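Local atomic coordinates of nicotinate-nucleotide--dimethylbenzimidazole phosphoribosyltransferase (Thermus thermophilus, PDB entry 1J33), a protein that probably catalyses the transfer of the phosphoribosyl group of nicotinate mononucleotide to 5,6-dimethylbenzimidazole, giving alpha-ribazole 5'-phosphate for vitamin B12 synthesis. Residues P120-L125 against G226-V231; L277-G282 against D297-L302; A155-A160 against G244-L249. All blocks are in the same frame, centred on the assembly; numbering follows the deposited sequence.

Contact 1 (P120-L125 against G226-V231); sequences PGTANL and GGIELV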
# COMPACT_ATOMS: atom_id res chain seq x y z
N PRO A 120 -3.30 -13.17 -34.97
CA PRO A 120 -1.88 -13.03 -34.61
C PRO A 120 -1.48 -11.56 -34.51
O PRO A 120 -0.92 -11.00 -35.45
CB PRO A 120 -1.17 -13.75 -35.75
CG PRO A 120 -2.07 -13.47 -36.92
CD PRO A 120 -3.44 -13.72 -36.33
N GLY A 121 -1.77 -10.95 -33.37
CA GLY A 121 -1.44 -9.55 -33.17
C GLY A 121 -2.35 -8.68 -34.01
O GLY A 121 -2.96 -9.14 -34.97
N THR A 122 -2.48 -7.42 -33.62
CA THR A 122 -3.32 -6.50 -34.38
C THR A 122 -2.54 -6.01 -35.59
O THR A 122 -1.35 -6.30 -35.73
CB THR A 122 -3.69 -5.27 -33.54
OG1 THR A 122 -2.48 -4.68 -33.04
CG2 THR A 122 -4.59 -5.65 -32.37
N ALA A 123 -3.21 -5.29 -36.48
CA ALA A 123 -2.55 -4.74 -37.64
C ALA A 123 -1.88 -3.47 -37.12
O ALA A 123 -2.17 -3.04 -36.00
CB ALA A 123 -3.57 -4.39 -38.73
N ASN A 124 -1.00 -2.87 -37.91
CA ASN A 124 -0.31 -1.66 -37.50
C ASN A 124 -1.38 -0.58 -37.33
O ASN A 124 -1.98 -0.15 -38.32
CB ASN A 124 0.69 -1.23 -38.57
CG ASN A 124 1.56 -0.08 -38.14
OD1 ASN A 124 1.17 0.73 -37.29
ND2 ASN A 124 2.75 0.02 -38.73
N LEU A 125 -1.62 -0.14 -36.10
CA LEU A 125 -2.65 0.87 -35.84
C LEU A 125 -2.31 2.22 -36.45
O LEU A 125 -3.19 3.05 -36.67
CB LEU A 125 -2.89 1.03 -34.33
CG LEU A 125 -1.79 1.59 -33.43
CD1 LEU A 125 -1.70 3.10 -33.60
CD2 LEU A 125 -2.10 1.26 -31.97
N GLY A 226 -7.08 0.71 -30.74
CA GLY A 226 -6.52 0.01 -29.60
C GLY A 226 -5.78 -1.30 -29.82
O GLY A 226 -5.11 -1.50 -30.84
N GLY A 227 -5.90 -2.18 -28.83
CA GLY A 227 -5.25 -3.47 -28.90
C GLY A 227 -6.24 -4.54 -28.50
O GLY A 227 -7.18 -4.27 -27.75
N ILE A 228 -6.02 -5.76 -28.99
CA ILE A 228 -6.92 -6.86 -28.69
C ILE A 228 -7.00 -7.12 -27.19
O ILE A 228 -8.09 -7.37 -26.67
CB ILE A 228 -6.47 -8.15 -29.40
CG1 ILE A 228 -6.43 -7.92 -30.91
CG2 ILE A 228 -7.43 -9.29 -29.05
CD1 ILE A 228 -5.76 -9.04 -31.68
N GLU A 229 -5.86 -7.07 -26.50
CA GLU A 229 -5.88 -7.32 -25.07
C GLU A 229 -6.55 -6.18 -24.32
O GLU A 229 -7.16 -6.40 -23.27
CB GLU A 229 -4.45 -7.56 -24.52
CG GLU A 229 -3.66 -6.30 -24.20
CD GLU A 229 -2.89 -5.76 -25.39
OE1 GLU A 229 -3.43 -5.78 -26.52
OE2 GLU A 229 -1.74 -5.31 -25.20
N LEU A 230 -6.44 -4.95 -24.83
CA LEU A 230 -7.07 -3.82 -24.16
C LEU A 230 -8.58 -3.99 -24.20
O LEU A 230 -9.28 -3.66 -23.24
CB LEU A 230 -6.68 -2.50 -24.83
CG LEU A 230 -5.19 -2.13 -24.85
CD1 LEU A 230 -5.02 -0.75 -25.46
CD2 LEU A 230 -4.62 -2.15 -23.43
N VAL A 231 -9.10 -4.51 -25.32
CA VAL A 231 -10.53 -4.74 -25.45
C VAL A 231 -10.92 -5.90 -24.54
O VAL A 231 -11.97 -5.86 -23.90
CB VAL A 231 -10.93 -5.07 -26.91
CG1 VAL A 231 -12.41 -5.44 -26.99
CG2 VAL A 231 -10.66 -3.87 -27.80
O HOH W 1 -2.46 -2.49 -31.62
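Thr122 and Ile228 make the main apolar contact between the loop 120-125 and the start of helix 228-242. The methyl CG2 of Thr122 lies 3.3 Å from CG1 of Ile228, tighter than usual for two carbons. The two side chains pass one another, pointing opposite ways. CD1 of Ile228 continues along the loop and reaches C of Gly121 at 4.1 Å. Apart from this carbon pair, Leu125 sets a methyl against a backbone carbonyl, with CD2 4.2 Å from O of Gly226.

The polar link runs through one water. It donates to O of Gly226 at 2.9 Å and hydrogen-bonds OG1 of Thr122 at 2.6 Å. With chi1 at 54°, OG1 is flanked by N and C of its own backbone, while CG2 is left for Ile228. OG1 is also bonded to N of Gly57, so the threonine ties a third piece of chain to the pair.

Gly226 leaves the helix 218-225 and Gly227 is the N-cap of the next. O of Gly227 accepts from N of Val231 at 3.1 Å, within the first turn. The arrangement is a buried two-glycine turn between helices 218-225 and 228-242, packed against a long loop that follows strand 113-115 of the parallel sheet.

Contact 2 (L277-G282 against D297-L302); sequences LSREPG and DLDLAL
Arg279 N donates to Leu300 O at 2.9 Å, the one direct backbone bond between the irregular stretches 277-279 and 297-302, whose CA atoms come within 5.0 Å at Ser278 and Leu300. CB of Ser278 lies close to the same carbonyl oxygen.

The side chain of Arg279 carries most of the contact. It grips Asp299 side-on, with NE and NH2 each meeting one carboxylate oxygen. NE donates to OD1 of Asp299 at 3.0 Å in a fairly straight bond, 165° at the hydrogen, and OD1 lies in the guanidinium plane. The bond from NH2 to OD2 of Asp299 is more bent. Both oxygens are met from above the carboxylate plane, and the two flat groups are turned 38° apart. NH2 also donates to the backbone O of Asp299 at 2.9 Å, and to O of Arg21 of the second subunit. The chain of Arg279 is extended as far as CD, then bends at chi3 (-53°), which brings the guanidinium back to Ala301. CB of Ala301 sits over one face, 3.7 Å from NH1 of Arg279. These bonds and this methyl should limit rotation of the group.

At the other end Leu277 and Asp297 run alongside each other, with CD2 of the leucine 3.6 Å from OD2 of the aspartate. Two waters share O of Leu277. One is held by N of Leu298 and N of Leu300; the other donates to OD1 of Asp297 at 2.9 Å.

Most of helix 281-290 lies between the two segments; its start is in 277-282. Arg279, Leu298 and Leu300 all meet the second subunit. The side chain of Leu300 is about 10 Å from that of Glu304, the predicted proton acceptor. The arrangement is a pair of loops joined by an Arg-Asp salt bridge at the dimer interface.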
# COMPACT_ATOMS: atom_id res chain seq x y z
N LEU A 277 -0.90 4.70 -8.99
CA LEU A 277 -0.68 5.71 -10.01
C LEU A 277 0.68 5.32 -10.58
O LEU A 277 1.69 5.38 -9.89
CB LEU A 277 -0.59 7.11 -9.39
CG LEU A 277 -0.28 8.23 -10.41
CD1 LEU A 277 -1.43 8.34 -11.40
CD2 LEU A 277 -0.07 9.55 -9.69
N SER A 278 0.71 4.87 -11.83
CA SER A 278 1.98 4.47 -12.42
C SER A 278 2.77 5.69 -12.86
O SER A 278 2.31 6.83 -12.73
CB SER A 278 1.75 3.55 -13.62
OG SER A 278 1.17 4.25 -14.71
N ARG A 279 3.96 5.43 -13.37
CA ARG A 279 4.86 6.48 -13.83
C ARG A 279 4.36 7.06 -15.16
O ARG A 279 4.70 8.18 -15.54
CB ARG A 279 6.25 5.88 -14.01
CG ARG A 279 7.34 6.85 -14.39
CD ARG A 279 8.62 6.07 -14.65
NE ARG A 279 8.95 5.21 -13.52
CZ ARG A 279 9.69 4.10 -13.61
NH1 ARG A 279 10.18 3.73 -14.78
NH2 ARG A 279 9.91 3.37 -12.53
N GLU A 280 3.54 6.29 -15.87
CA GLU A 280 3.02 6.72 -17.16
C GLU A 280 2.20 8.00 -16.98
O GLU A 280 1.18 8.01 -16.29
CB GLU A 280 2.17 5.60 -17.77
CG GLU A 280 1.95 5.67 -19.28
CD GLU A 280 3.25 5.75 -20.07
OE1 GLU A 280 3.72 6.88 -20.31
OE2 GLU A 280 3.80 4.69 -20.45
N PRO A 281 2.64 9.11 -17.60
CA PRO A 281 1.95 10.40 -17.52
C PRO A 281 0.45 10.33 -17.80
O PRO A 281 -0.34 10.95 -17.11
CB PRO A 281 2.69 11.25 -18.55
CG PRO A 281 4.09 10.72 -18.46
CD PRO A 281 3.85 9.22 -18.43
N GLY A 282 0.09 9.55 -18.81
CA GLY A 282 -1.31 9.42 -19.17
C GLY A 282 -2.20 8.79 -18.11
O GLY A 282 -3.42 8.98 -18.12
N ASP A 297 1.32 4.64 -4.67
CA ASP A 297 2.12 5.43 -5.58
C ASP A 297 3.55 5.02 -5.29
O ASP A 297 4.24 5.62 -4.45
CB ASP A 297 1.97 6.93 -5.35
CG ASP A 297 2.61 7.75 -6.46
OD1 ASP A 297 3.69 7.35 -6.93
OD2 ASP A 297 2.04 8.77 -6.88
N LEU A 298 4.00 3.98 -5.98
CA LEU A 298 5.33 3.43 -5.79
C LEU A 298 6.18 3.57 -7.04
O LEU A 298 7.16 2.84 -7.23
CB LEU A 298 5.20 1.96 -5.37
CG LEU A 298 4.38 1.76 -4.09
CD1 LEU A 298 3.91 0.31 -3.96
CD2 LEU A 298 5.25 2.15 -2.90
N ASP A 299 5.81 4.51 -7.91
CA ASP A 299 6.55 4.75 -9.14
C ASP A 299 6.67 3.49 -10.00
O ASP A 299 7.69 3.28 -10.68
CB ASP A 299 7.94 5.31 -8.81
CG ASP A 299 8.70 5.73 -10.05
OD1 ASP A 299 8.11 6.45 -10.89
OD2 ASP A 299 9.89 5.36 -10.18
N LEU A 300 5.64 2.65 -9.99
CA LEU A 300 5.64 1.43 -10.78
C LEU A 300 5.40 1.73 -12.26
O LEU A 300 4.69 2.68 -12.60
CB LEU A 300 4.56 0.46 -10.28
CG LEU A 300 4.57 0.15 -8.78
CD1 LEU A 300 3.46 -0.82 -8.46
CD2 LEU A 300 5.92 -0.43 -8.37
N ALA A 301 5.99 0.91 -13.12
CA ALA A 301 5.85 1.08 -14.57
C ALA A 301 5.92 -0.27 -15.28
O ALA A 301 6.43 -0.36 -16.39
CB ALA A 301 6.95 1.99 -15.09
N LEU A 302 5.41 -1.32 -14.65
CA LEU A 302 5.48 -2.65 -15.23
C LEU A 302 4.23 -3.18 -15.92
O LEU A 302 4.28 -3.60 -17.07
CB LEU A 302 5.94 -3.66 -14.17
CG LEU A 302 6.13 -5.12 -14.60
CD1 LEU A 302 7.09 -5.21 -15.78
CD2 LEU A 302 6.68 -5.93 -13.43
O HOH W 2 2.90 3.10 -8.62
O HOH W 3 3.99 6.90 -9.74

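Contact 3 (A155-A160 against G244-L249); sequences ATLLAA and GLPLVL
Leu157 and Pro246 pack at about a right angle beside two neighbouring strands of the central sheet. This is a six-stranded parallel, Rossmann-like sheet with strand order 3-2-1-4-5-6. CD2 of Leu157 lies 3.4 Å from CB of Pro246, a tight approach, and also touches CG. The leucine reaches the ring because its CG stands beside the backbone N, chi1 -75°. With an alanine at Pro246, CG and CD are gone; this would probably open a gap beside CD2 of Leu157 and O of Thr156 and let the chain turn more freely.

Further along, Leu158 and Leu247 share one face of the sheet, with CB of Leu158 4.1 Å from CD2 of Leu247. Helix 228-242 packs on this side through Ile236 and Tyr237. Ala159 and Val248 point to the other face, their CB atoms 4.2 Å apart, facing Ala308 of helix 306-321. The sheet is thus sandwiched between helices in three layers.

Leu245 spreads its two methyls against the backbone carbonyls of 155-156. CD1 lies 3.7 Å from O of Ala155, and CD2 approaches O of Thr156. The hydroxyl of Thr156 turns elsewhere, to O of Arg46 and N of Gly45.

The strands run parallel, 32° apart. Two nearly straight backbone bonds join them. N of Leu158 donates to O of Pro246 at 3.2 Å, and O of Leu158 accepts from N of Val248 at 2.9 Å.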
# COMPACT_ATOMS: atom_id res chain seq x y z
N ALA A 155 -13.38 -15.93 -7.01
CA ALA A 155 -12.82 -14.58 -6.91
C ALA A 155 -13.78 -13.63 -6.19
O ALA A 155 -14.97 -13.60 -6.50
CB ALA A 155 -12.54 -14.04 -8.30
N THR A 156 -13.27 -12.88 -5.22
CA THR A 156 -14.08 -11.91 -4.47
C THR A 156 -13.65 -10.49 -4.86
O THR A 156 -14.37 -9.52 -4.61
CB THR A 156 -13.93 -12.05 -2.93
OG1 THR A 156 -12.56 -11.85 -2.56
CG2 THR A 156 -14.38 -13.42 -2.47
N LEU A 157 -12.46 -10.38 -5.46
CA LEU A 157 -11.89 -9.12 -5.95
C LEU A 157 -11.31 -9.46 -7.32
O LEU A 157 -10.66 -10.48 -7.47
CB LEU A 157 -10.74 -8.64 -5.05
CG LEU A 157 -11.02 -8.03 -3.69
CD1 LEU A 157 -9.70 -7.67 -3.02
CD2 LEU A 157 -11.90 -6.79 -3.85
N LEU A 158 -11.53 -8.60 -8.31
CA LEU A 158 -11.04 -8.88 -9.65
C LEU A 158 -10.18 -7.79 -10.28
O LEU A 158 -10.60 -6.63 -10.37
CB LEU A 158 -12.22 -9.18 -10.58
CG LEU A 158 -11.93 -9.54 -12.04
CD1 LEU A 158 -11.19 -10.87 -12.10
CD2 LEU A 158 -13.24 -9.63 -12.82
N ALA A 159 -8.99 -8.17 -10.72
CA ALA A 159 -8.07 -7.24 -11.36
C ALA A 159 -7.83 -7.74 -12.77
O ALA A 159 -8.08 -8.90 -13.09
CB ALA A 159 -6.76 -7.20 -10.61
N ALA A 160 -7.36 -6.84 -13.63
CA ALA A 160 -7.03 -7.21 -15.00
C ALA A 160 -5.55 -6.87 -15.14
O ALA A 160 -5.06 -5.96 -14.46
CB ALA A 160 -7.86 -6.40 -15.99
N GLY A 244 -21.14 -7.83 -10.08
CA GLY A 244 -21.15 -7.04 -8.86
C GLY A 244 -19.95 -7.17 -7.94
O GLY A 244 -20.08 -7.08 -6.72
N LEU A 245 -18.76 -7.38 -8.51
CA LEU A 245 -17.56 -7.50 -7.69
C LEU A 245 -16.77 -6.20 -7.69
O LEU A 245 -16.95 -5.35 -8.56
CB LEU A 245 -16.63 -8.59 -8.25
CG LEU A 245 -17.04 -10.07 -8.26
CD1 LEU A 245 -15.87 -10.88 -8.81
CD2 LEU A 245 -17.38 -10.53 -6.85
N PRO A 246 -15.89 -6.01 -6.68
CA PRO A 246 -15.07 -4.81 -6.59
C PRO A 246 -14.02 -5.01 -7.68
O PRO A 246 -13.47 -6.11 -7.81
CB PRO A 246 -14.44 -4.90 -5.19
CG PRO A 246 -15.37 -5.81 -4.44
CD PRO A 246 -15.74 -6.84 -5.47
N LEU A 247 -13.73 -3.98 -8.47
CA LEU A 247 -12.78 -4.12 -9.56
C LEU A 247 -11.55 -3.26 -9.30
O LEU A 247 -11.67 -2.09 -8.94
CB LEU A 247 -13.45 -3.70 -10.87
CG LEU A 247 -14.81 -4.38 -11.08
CD1 LEU A 247 -15.50 -3.79 -12.30
CD2 LEU A 247 -14.63 -5.88 -11.21
N VAL A 248 -10.38 -3.85 -9.50
CA VAL A 248 -9.13 -3.15 -9.24
C VAL A 248 -8.35 -2.83 -10.50
O VAL A 248 -8.10 -3.70 -11.34
CB VAL A 248 -8.24 -4.00 -8.31
CG1 VAL A 248 -7.08 -3.16 -7.80
CG2 VAL A 248 -9.07 -4.53 -7.14
N LEU A 249 -7.96 -1.56 -10.62
CA LEU A 249 -7.20 -1.08 -11.77
C LEU A 249 -5.70 -1.21 -11.60
O LEU A 249 -5.17 -1.04 -10.50
CB LEU A 249 -7.52 0.40 -12.03
CG LEU A 249 -8.96 0.81 -12.34
CD1 LEU A 249 -9.06 2.33 -12.34
CD2 LEU A 249 -9.37 0.24 -13.68

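Contacts 1 and 3 are buried, while contact 2 is partly buried and faces the second subunit. Contact 3 lies nearest the centre of the chain and joins two sheet strands by direct backbone bonds and aliphatic packing. Contact 1 sits further out and relies on a methyl contact and a bridging water. Contact 2 uses charge, with a salt bridge between loops. Helix 228-242 begins in contact 1 and leads into strand 247-249 of contact 3, so these two share a helix-strand unit, and their segments alternate along the chain. Contact 2 follows both in sequence. None of the three touches another; their centres are 20 to 24 Å apart.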